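Local coordinates for protein 2,3-dihydroxybenzoate-AMP ligase (Mycobacterium smegmatis, PDB 5KEI) that belongs to the ANL superfamily of AMP-binding enzymes, a fold with a large N-terminal portion and a small C-terminal domain, at residues A106-A111 with P254-F259; A245-L250 with T322-Q327; A421-F426 with S481-A486. One frame throughout, in Å; residues are numbered along the deposited sequence.

Interaction 1: A106-A111 with P254-F259; sequences AEFAVA and PAAHNF
The ring of Phe108 and the methyl of Ala255 make a CH-pi contact that carries most of this meeting. Ala255 CB sits 3.6 Å from the centroid of the Phe108 ring, only 6° off its normal, so the methyl is seated over the middle of one face. Having CG anti to the backbone N (chi1 171°) sends the ring of Phe108 out from its helix toward residues 254-259.

Other van der Waals contacts gather at the far end of the ring. Phe108 CZ lies 3.5 Å from Ala255 O, while CE1 of Phe108 reaches the CB of Ala256 at 4.0 Å. Met124 and Phe278 also touch the Phe108 ring, and the contact is buried.

In the fold, helix 107-117 is the crossover of a beta-alpha-beta unit between the adjacent parallel strands 97-101 and 121-124; it also packs on Val64 of the other large sheet. Residues 254-259 follow strand 248-251 of that second sheet.

Hydrogen bonds shape the loop rather than bridge the gap. Pro254 to His257 form a type I turn, in which His257 N binds Pro254 O at 2.9 Å, and Ala255 N is held by Asn104 OD1. His257 then serves as N-cap of helix 258-262: its ND1 accepts from Phe259 N at 2.9 Å, nearly straight (172°) and close to the imidazole plane.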
loop_
_atom_site.group_PDB
_atom_site.type_symbol
_atom_site.label_atom_id
_atom_site.label_comp_id
_atom_site.label_asym_id
_atom_site.label_seq_id
_atom_site.Cartn_x
_atom_site.Cartn_y
_atom_site.Cartn_z
ATOM N N ALA A 106 14.439 12.835 7.797
ATOM C CA ALA A 106 15.100 13.018 6.503
ATOM C C ALA A 106 15.826 11.737 6.120
ATOM O O ALA A 106 15.917 11.391 4.947
ATOM C CB ALA A 106 16.072 14.183 6.538
ATOM N N GLU A 107 16.311 11.019 7.128
ATOM C CA GLU A 107 17.050 9.782 6.923
ATOM C C GLU A 107 16.225 8.715 6.181
ATOM O O GLU A 107 16.785 7.777 5.598
ATOM C CB GLU A 107 17.538 9.245 8.273
ATOM C CG GLU A 107 18.703 8.282 8.184
ATOM C CD GLU A 107 19.940 8.887 7.526
ATOM O OE1 GLU A 107 20.127 10.125 7.591
ATOM O OE2 GLU A 107 20.730 8.118 6.938
ATOM N N PHE A 108 14.900 8.860 6.194
ATOM C CA PHE A 108 14.033 7.924 5.478
ATOM C C PHE A 108 14.361 7.977 3.982
ATOM O O PHE A 108 14.415 6.939 3.309
ATOM C CB PHE A 108 12.538 8.232 5.747
ATOM C CG PHE A 108 11.581 7.445 4.879
ATOM C CD1 PHE A 108 11.124 6.199 5.272
ATOM C CD2 PHE A 108 11.151 7.951 3.663
ATOM C CE1 PHE A 108 10.259 5.480 4.473
ATOM C CE2 PHE A 108 10.284 7.231 2.856
ATOM C CZ PHE A 108 9.831 6.000 3.262
ATOM N N ALA A 109 14.587 9.192 3.481
ATOM C CA ALA A 109 14.988 9.402 2.091
ATOM C C ALA A 109 16.383 8.845 1.813
ATOM O O ALA A 109 16.627 8.318 0.734
ATOM C CB ALA A 109 14.931 10.921 1.713
ATOM N N VAL A 110 17.296 8.978 2.776
ATOM C CA VAL A 110 18.656 8.448 2.626
ATOM C C VAL A 110 18.617 6.929 2.496
ATOM O O VAL A 110 19.278 6.364 1.627
ATOM C CB VAL A 110 19.559 8.836 3.808
ATOM C CG1 VAL A 110 20.981 8.348 3.578
ATOM C CG2 VAL A 110 19.510 10.341 4.042
ATOM N N ALA A 111 17.811 6.279 3.336
ATOM C CA ALA A 111 17.617 4.834 3.262
ATOM C C ALA A 111 16.930 4.366 1.964
ATOM O O ALA A 111 17.352 3.378 1.359
ATOM C CB ALA A 111 16.823 4.360 4.459
ATOM N N PRO A 254 2.660 8.193 8.022
ATOM C CA PRO A 254 3.897 7.395 8.001
ATOM C C PRO A 254 4.526 7.325 6.609
ATOM O O PRO A 254 3.894 6.855 5.668
ATOM C CB PRO A 254 3.435 6.008 8.461
ATOM C CG PRO A 254 1.962 6.024 8.359
ATOM C CD PRO A 254 1.537 7.430 8.580
ATOM N N ALA A 255 5.766 7.784 6.498
ATOM C CA ALA A 255 6.413 7.985 5.205
ATOM C C ALA A 255 6.415 6.756 4.300
ATOM O O ALA A 255 6.497 6.895 3.084
ATOM C CB ALA A 255 7.844 8.475 5.411
ATOM N N ALA A 256 6.304 5.557 4.866
ATOM C CA ALA A 256 6.429 4.350 4.042
ATOM C C ALA A 256 5.117 3.969 3.379
ATOM O O ALA A 256 5.087 3.102 2.502
ATOM C CB ALA A 256 6.948 3.181 4.861
ATOM N N HIS A 257 4.034 4.604 3.800
ATOM C CA HIS A 257 2.743 4.331 3.187
ATOM C C HIS A 257 2.673 4.952 1.789
ATOM O O HIS A 257 3.148 6.069 1.580
ATOM C CB HIS A 257 1.604 4.867 4.051
ATOM C CG HIS A 257 0.251 4.394 3.615
ATOM N ND1 HIS A 257 -0.417 4.935 2.536
ATOM C CD2 HIS A 257 -0.552 3.417 4.102
ATOM C CE1 HIS A 257 -1.577 4.324 2.386
ATOM N NE2 HIS A 257 -1.683 3.396 3.323
ATOM N N ASN A 258 2.081 4.218 0.848
ATOM C CA ASN A 258 1.882 4.684 -0.516
ATOM C C ASN A 258 1.443 6.159 -0.607
ATOM O O ASN A 258 1.957 6.924 -1.430
ATOM C CB ASN A 258 0.847 3.800 -1.208
ATOM C CG ASN A 258 0.769 4.055 -2.695
ATOM O OD1 ASN A 258 1.779 4.364 -3.328
ATOM N ND2 ASN A 258 -0.421 3.918 -3.266
ATOM N N PHE A 259 0.526 6.558 0.267
ATOM C CA PHE A 259 -0.126 7.852 0.130
ATOM C C PHE A 259 0.882 9.018 0.292
ATOM O O PHE A 259 1.001 9.822 -0.624
ATOM C CB PHE A 259 -1.304 7.941 1.118
ATOM C CG PHE A 259 -2.190 9.146 0.932
ATOM C CD1 PHE A 259 -2.168 9.882 -0.246
ATOM C CD2 PHE A 259 -3.046 9.545 1.951
ATOM C CE1 PHE A 259 -2.981 10.989 -0.420
ATOM C CE2 PHE A 259 -3.869 10.671 1.796
ATOM C CZ PHE A 259 -3.837 11.391 0.592
#

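Interaction 2: A245-L250 with T322-Q327; sequences ADDVYL and TLRLLQ
Arg324 grips the carboxylate of Asp247 side-on, using NE and one terminal nitrogen. Its NE gives a fairly straight bond to Asp247 OD1 (3.1 Å, 162°), arriving on the syn side of that oxygen. Arg324 NH2 reaches Asp247 OD2 at 3.2 Å from above the carboxylate plane, and a longer bond from NH2 to OD1 is weak. Both oxygens lie near the guanidinium plane, yet the two flat groups are turned 44° apart, so this is a twisted salt bridge and not a coplanar one.

The second meeting goes through water. The hydroxyl of Tyr249 donates to a water 2.6 Å from OH, and that water donates in turn to Gln327 OE1 at 2.8 Å. Directly, Tyr249 CE1 comes only to 4.1 Å from Gln327 OE1, with ring and amide planes nearly perpendicular (80°).

Behind these groups stands a second shell. Thr297 OG1 bonds to Asp247 OD1 and Thr244 N to OD2, which should limit rotation of the carboxylate, while Cys241 O takes a further bond from Arg324 NH2. The arginine gets there with CG wedged between its backbone N and carbonyl carbon and a bend at the next bond. The amide of Gln327 is held through NE2, which bonds to Cys263 O and Gln350 OE1, consistent with OE1 facing the water.

Strands 248-251 and 325-328 run parallel in the nine-stranded sheet without being neighbours: strand 298-301 lies between them. Tyr249 and Gln327 both pack on Ala300 of that middle strand, consistent with a water link that spans it, with Pro260 and Phe259 of helix 258-262 against the tyrosine and the glutamine, respectively.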
loop_
_atom_site.group_PDB
_atom_site.type_symbol
_atom_site.label_atom_id
_atom_site.label_comp_id
_atom_site.label_asym_id
_atom_site.label_seq_id
_atom_site.Cartn_x
_atom_site.Cartn_y
_atom_site.Cartn_z
ATOM N N ALA A 245 8.576 23.494 -8.060
ATOM C CA ALA A 245 9.749 23.601 -7.192
ATOM C C ALA A 245 9.521 24.529 -5.990
ATOM O O ALA A 245 10.310 24.532 -5.047
ATOM C CB ALA A 245 10.949 24.073 -7.989
ATOM N N ASP A 246 8.441 25.302 -6.021
ATOM C CA ASP A 246 8.112 26.217 -4.927
ATOM C C ASP A 246 7.261 25.555 -3.835
ATOM O O ASP A 246 7.115 26.101 -2.749
ATOM C CB ASP A 246 7.366 27.450 -5.457
ATOM C CG ASP A 246 8.186 28.251 -6.465
ATOM O OD1 ASP A 246 9.413 28.433 -6.251
ATOM O OD2 ASP A 246 7.593 28.693 -7.481
ATOM N N ASP A 247 6.685 24.391 -4.114
ATOM C CA ASP A 247 5.849 23.758 -3.095
ATOM C C ASP A 247 6.707 23.167 -1.976
ATOM O O ASP A 247 7.852 22.769 -2.191
ATOM C CB ASP A 247 4.954 22.670 -3.694
ATOM C CG ASP A 247 3.782 23.231 -4.458
ATOM O OD1 ASP A 247 2.901 23.847 -3.817
ATOM O OD2 ASP A 247 3.734 23.046 -5.697
ATOM N N VAL A 248 6.134 23.133 -0.780
ATOM C CA VAL A 248 6.756 22.518 0.389
ATOM C C VAL A 248 5.769 21.507 0.968
ATOM O O VAL A 248 4.771 21.891 1.574
ATOM C CB VAL A 248 7.139 23.582 1.448
ATOM C CG1 VAL A 248 7.861 22.946 2.610
ATOM C CG2 VAL A 248 8.006 24.684 0.800
ATOM N N TYR A 249 6.029 20.221 0.742
ATOM C CA TYR A 249 5.095 19.160 1.148
ATOM C C TYR A 249 5.431 18.607 2.535
ATOM O O TYR A 249 6.576 18.277 2.826
ATOM C CB TYR A 249 5.089 18.041 0.103
ATOM C CG TYR A 249 4.263 16.828 0.462
ATOM C CD1 TYR A 249 2.885 16.823 0.288
ATOM C CD2 TYR A 249 4.870 15.671 0.959
ATOM C CE1 TYR A 249 2.119 15.695 0.620
ATOM C CE2 TYR A 249 4.118 14.543 1.301
ATOM C CZ TYR A 249 2.748 14.562 1.129
ATOM O OH TYR A 249 2.007 13.455 1.450
ATOM N N LEU A 250 4.428 18.522 3.396
ATOM C CA LEU A 250 4.645 18.044 4.757
ATOM C C LEU A 250 4.194 16.600 4.875
ATOM O O LEU A 250 3.025 16.286 4.641
ATOM C CB LEU A 250 3.900 18.916 5.760
ATOM C CG LEU A 250 3.857 18.446 7.216
ATOM C CD1 LEU A 250 5.176 18.753 7.929
ATOM C CD2 LEU A 250 2.687 19.081 7.941
ATOM N N THR A 322 -0.293 29.862 3.808
ATOM C CA THR A 322 0.624 29.310 2.814
ATOM C C THR A 322 0.098 28.005 2.218
ATOM O O THR A 322 0.373 27.693 1.063
ATOM C CB THR A 322 2.029 29.091 3.418
ATOM O OG1 THR A 322 2.872 28.436 2.461
ATOM C CG2 THR A 322 1.955 28.266 4.706
ATOM N N LEU A 323 -0.679 27.265 3.008
ATOM C CA LEU A 323 -1.268 26.002 2.570
ATOM C C LEU A 323 -2.224 26.226 1.376
ATOM O O LEU A 323 -2.961 27.204 1.325
ATOM C CB LEU A 323 -1.984 25.330 3.753
ATOM C CG LEU A 323 -2.342 23.843 3.668
ATOM C CD1 LEU A 323 -1.112 22.949 3.681
ATOM C CD2 LEU A 323 -3.274 23.451 4.792
ATOM N N ARG A 324 -2.182 25.329 0.406
ATOM C CA ARG A 324 -2.968 25.478 -0.807
ATOM C C ARG A 324 -3.561 24.152 -1.246
ATOM O O ARG A 324 -4.521 24.116 -2.012
ATOM C CB ARG A 324 -2.112 26.036 -1.936
ATOM C CG ARG A 324 -1.058 25.073 -2.429
ATOM C CD ARG A 324 -1.070 25.024 -3.931
ATOM N NE ARG A 324 -0.079 24.112 -4.502
ATOM C CZ ARG A 324 -0.358 23.146 -5.370
ATOM N NH1 ARG A 324 -1.610 22.944 -5.762
ATOM N NH2 ARG A 324 0.620 22.384 -5.852
ATOM N N LEU A 325 -2.967 23.063 -0.767
ATOM C CA LEU A 325 -3.433 21.726 -1.087
ATOM C C LEU A 325 -3.437 20.878 0.172
ATOM O O LEU A 325 -2.380 20.540 0.708
ATOM C CB LEU A 325 -2.559 21.069 -2.169
ATOM C CG LEU A 325 -2.898 19.605 -2.527
ATOM C CD1 LEU A 325 -4.245 19.477 -3.207
ATOM C CD2 LEU A 325 -1.828 19.012 -3.398
ATOM N N LEU A 326 -4.634 20.555 0.641
ATOM C CA LEU A 326 -4.830 19.571 1.694
ATOM C C LEU A 326 -5.510 18.341 1.115
ATOM O O LEU A 326 -6.703 18.360 0.824
ATOM C CB LEU A 326 -5.660 20.146 2.832
ATOM C CG LEU A 326 -5.972 19.168 3.966
ATOM C CD1 LEU A 326 -4.683 18.661 4.540
ATOM C CD2 LEU A 326 -6.770 19.858 5.032
ATOM N N GLN A 327 -4.733 17.283 0.912
ATOM C CA GLN A 327 -5.284 16.013 0.474
ATOM C C GLN A 327 -5.854 15.284 1.674
ATOM O O GLN A 327 -5.278 15.331 2.766
ATOM C CB GLN A 327 -4.230 15.117 -0.190
ATOM C CG GLN A 327 -3.430 15.705 -1.328
ATOM C CD GLN A 327 -2.362 14.718 -1.829
ATOM O OE1 GLN A 327 -1.393 14.412 -1.120
ATOM N NE2 GLN A 327 -2.569 14.183 -3.031
HETATM O O HOH W 1 0.760 12.679 -0.635
#

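Interaction 3: A421-F426 with S481-A486; sequences ANERSF and SVWAAA
Trp483 NE1 donates to Glu423 OE1 over 3.0 Å, and this bond is the main link between the helix and the strand. The hydrogen bond is fairly straight (162°). Seen from the indole, the acceptor lies close to the ring plane, at the edge; seen from the glutamate, the donor comes from well above the carboxylate plane, the two planes standing 62° apart. The other carboxylate oxygen, Glu423 OE2, rests 3.6 Å from Trp483 CZ2, so the group as a whole crosses the indole edge. Extended beyond CG, the glutamate chain puts its carboxylate out at the tryptophan. With CG anti to its backbone N (chi1 -177°), Trp483 swings its indole toward the helix, although its CB does not point there, and the ring also touches Glu419 and Ala420 one turn back in helix 419-425.

Next along the helix, Arg424 stretches straight from CG to NE and brings NH1 to 3.4 Å from Ala485 O, which lies near the edge of the guanidinium. Its firmer partner is Glu473, in a salt bridge with NH2.

Trp483 and Ala484 form a classic beta bulge opposite Val504, where strand 482-492 turns a corner. That strand edges the small three-stranded sheet of the C-terminal domain, whereas helix 419-425 leads into strand 432-440 of a separate antiparallel sheet.

Neutral indole N-H against carboxylate, with a charged pair nearby and the glutamate exposed, makes a sparse polar junction; such bonds could be exchanged with water, consistent with a C-terminal domain that changes its orientation in ANL enzymes.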
loop_
_atom_site.group_PDB
_atom_site.type_symbol
_atom_site.label_atom_id
_atom_site.label_comp_id
_atom_site.label_asym_id
_atom_site.label_seq_id
_atom_site.Cartn_x
_atom_site.Cartn_y
_atom_site.Cartn_z
ATOM N N ALA A 421 -3.380 -16.278 -2.709
ATOM C CA ALA A 421 -4.051 -14.973 -2.658
ATOM C C ALA A 421 -4.340 -14.425 -4.061
ATOM O O ALA A 421 -5.359 -13.767 -4.284
ATOM C CB ALA A 421 -3.229 -13.984 -1.864
ATOM N N ASN A 422 -3.463 -14.712 -5.017
ATOM C CA ASN A 422 -3.679 -14.224 -6.374
ATOM C C ASN A 422 -4.850 -14.892 -7.082
ATOM O O ASN A 422 -5.646 -14.203 -7.711
ATOM C CB ASN A 422 -2.411 -14.377 -7.191
ATOM C CG ASN A 422 -1.365 -13.387 -6.777
ATOM O OD1 ASN A 422 -1.703 -12.319 -6.261
ATOM N ND2 ASN A 422 -0.093 -13.718 -6.986
ATOM N N GLU A 423 -4.971 -16.214 -6.971
ATOM C CA GLU A 423 -6.149 -16.916 -7.492
ATOM C C GLU A 423 -7.430 -16.311 -6.953
ATOM O O GLU A 423 -8.432 -16.212 -7.655
ATOM C CB GLU A 423 -6.118 -18.396 -7.131
ATOM C CG GLU A 423 -5.031 -19.196 -7.813
ATOM C CD GLU A 423 -5.096 -20.679 -7.457
ATOM O OE1 GLU A 423 -6.106 -21.092 -6.830
ATOM O OE2 GLU A 423 -4.139 -21.419 -7.811
ATOM N N ARG A 424 -7.371 -15.884 -5.703
ATOM C CA ARG A 424 -8.545 -15.427 -4.962
ATOM C C ARG A 424 -8.894 -13.948 -5.226
ATOM O O ARG A 424 -10.067 -13.583 -5.298
ATOM C CB ARG A 424 -8.296 -15.679 -3.466
ATOM C CG ARG A 424 -9.397 -15.280 -2.515
ATOM C CD ARG A 424 -8.978 -15.526 -1.063
ATOM N NE ARG A 424 -9.857 -14.830 -0.109
ATOM C CZ ARG A 424 -11.007 -15.319 0.365
ATOM N NH1 ARG A 424 -11.443 -16.520 -0.012
ATOM N NH2 ARG A 424 -11.728 -14.605 1.223
ATOM N N SER A 425 -7.872 -13.115 -5.416
ATOM C CA SER A 425 -8.033 -11.661 -5.420
ATOM C C SER A 425 -8.150 -11.004 -6.805
ATOM O O SER A 425 -8.400 -9.802 -6.900
ATOM C CB SER A 425 -6.855 -11.020 -4.679
ATOM O OG SER A 425 -6.654 -11.603 -3.401
ATOM N N PHE A 426 -7.964 -11.776 -7.873
ATOM C CA PHE A 426 -8.011 -11.211 -9.217
ATOM C C PHE A 426 -9.011 -11.900 -10.152
ATOM O O PHE A 426 -9.097 -13.127 -10.202
ATOM C CB PHE A 426 -6.611 -11.249 -9.870
ATOM C CG PHE A 426 -5.588 -10.384 -9.178
ATOM C CD1 PHE A 426 -4.830 -10.885 -8.136
ATOM C CD2 PHE A 426 -5.386 -9.081 -9.567
ATOM C CE1 PHE A 426 -3.894 -10.086 -7.489
ATOM C CE2 PHE A 426 -4.452 -8.279 -8.921
ATOM C CZ PHE A 426 -3.711 -8.780 -7.882
ATOM N N SER A 481 -2.457 -26.020 5.182
ATOM C CA SER A 481 -3.177 -27.062 4.457
ATOM C C SER A 481 -4.361 -26.512 3.669
ATOM O O SER A 481 -4.842 -27.160 2.746
ATOM C CB SER A 481 -3.649 -28.158 5.418
ATOM O OG SER A 481 -2.545 -28.882 5.949
ATOM N N VAL A 482 -4.823 -25.319 4.027
ATOM C CA VAL A 482 -5.920 -24.686 3.300
ATOM C C VAL A 482 -5.402 -23.796 2.163
ATOM O O VAL A 482 -4.816 -22.716 2.392
ATOM C CB VAL A 482 -6.807 -23.840 4.230
ATOM C CG1 VAL A 482 -7.994 -23.277 3.457
ATOM C CG2 VAL A 482 -7.276 -24.664 5.418
ATOM N N TRP A 483 -5.612 -24.267 0.936
ATOM C CA TRP A 483 -5.247 -23.505 -0.245
ATOM C C TRP A 483 -6.265 -22.407 -0.511
ATOM O O TRP A 483 -5.918 -21.237 -0.472
ATOM C CB TRP A 483 -5.131 -24.407 -1.471
ATOM C CG TRP A 483 -4.680 -23.639 -2.686
ATOM C CD1 TRP A 483 -5.455 -23.240 -3.743
ATOM C CD2 TRP A 483 -3.357 -23.160 -2.955
ATOM N NE1 TRP A 483 -4.691 -22.545 -4.654
ATOM C CE2 TRP A 483 -3.393 -22.488 -4.195
ATOM C CE3 TRP A 483 -2.135 -23.243 -2.274
ATOM C CZ2 TRP A 483 -2.262 -21.903 -4.771
ATOM C CZ3 TRP A 483 -1.014 -22.666 -2.845
ATOM C CH2 TRP A 483 -1.085 -22.002 -4.077
ATOM N N ALA A 484 -7.506 -22.804 -0.810
ATOM C CA ALA A 484 -8.644 -21.891 -0.978
ATOM C C ALA A 484 -9.730 -22.238 0.051
ATOM O O ALA A 484 -9.795 -23.375 0.515
ATOM C CB ALA A 484 -9.201 -21.978 -2.392
ATOM N N ALA A 485 -10.571 -21.275 0.419
ATOM C CA ALA A 485 -11.629 -21.528 1.403
ATOM C C ALA A 485 -12.888 -20.740 1.085
ATOM O O ALA A 485 -12.811 -19.623 0.583
ATOM C CB ALA A 485 -11.152 -21.192 2.807
ATOM N N ALA A 486 -14.046 -21.323 1.377
ATOM C CA ALA A 486 -15.320 -20.611 1.255
ATOM C C ALA A 486 -16.256 -20.917 2.437
ATOM O O ALA A 486 -16.635 -22.062 2.662
ATOM C CB ALA A 486 -15.996 -20.958 -0.061
#

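Interactions 1 and 2 are buried in the large portion of the chain, and draw on consecutive parts of it: interaction 2 uses strand 248-251, interaction 1 the turn and helix start that follow. They touch where Phe259 CZ packs on Gln327 CB at 3.8 Å. Their chemistry differs: interaction 1 is apolar, in the interior between two sheets, whereas interaction 2 spans a middle strand with charge pairing and water. Interaction 3, partly buried and on the opposite side of the chain's centre, ties a helix to the small C-terminal sheet through polar groups. Its centre lies about 32 Å from that of interaction 1 and 42 Å from that of interaction 2.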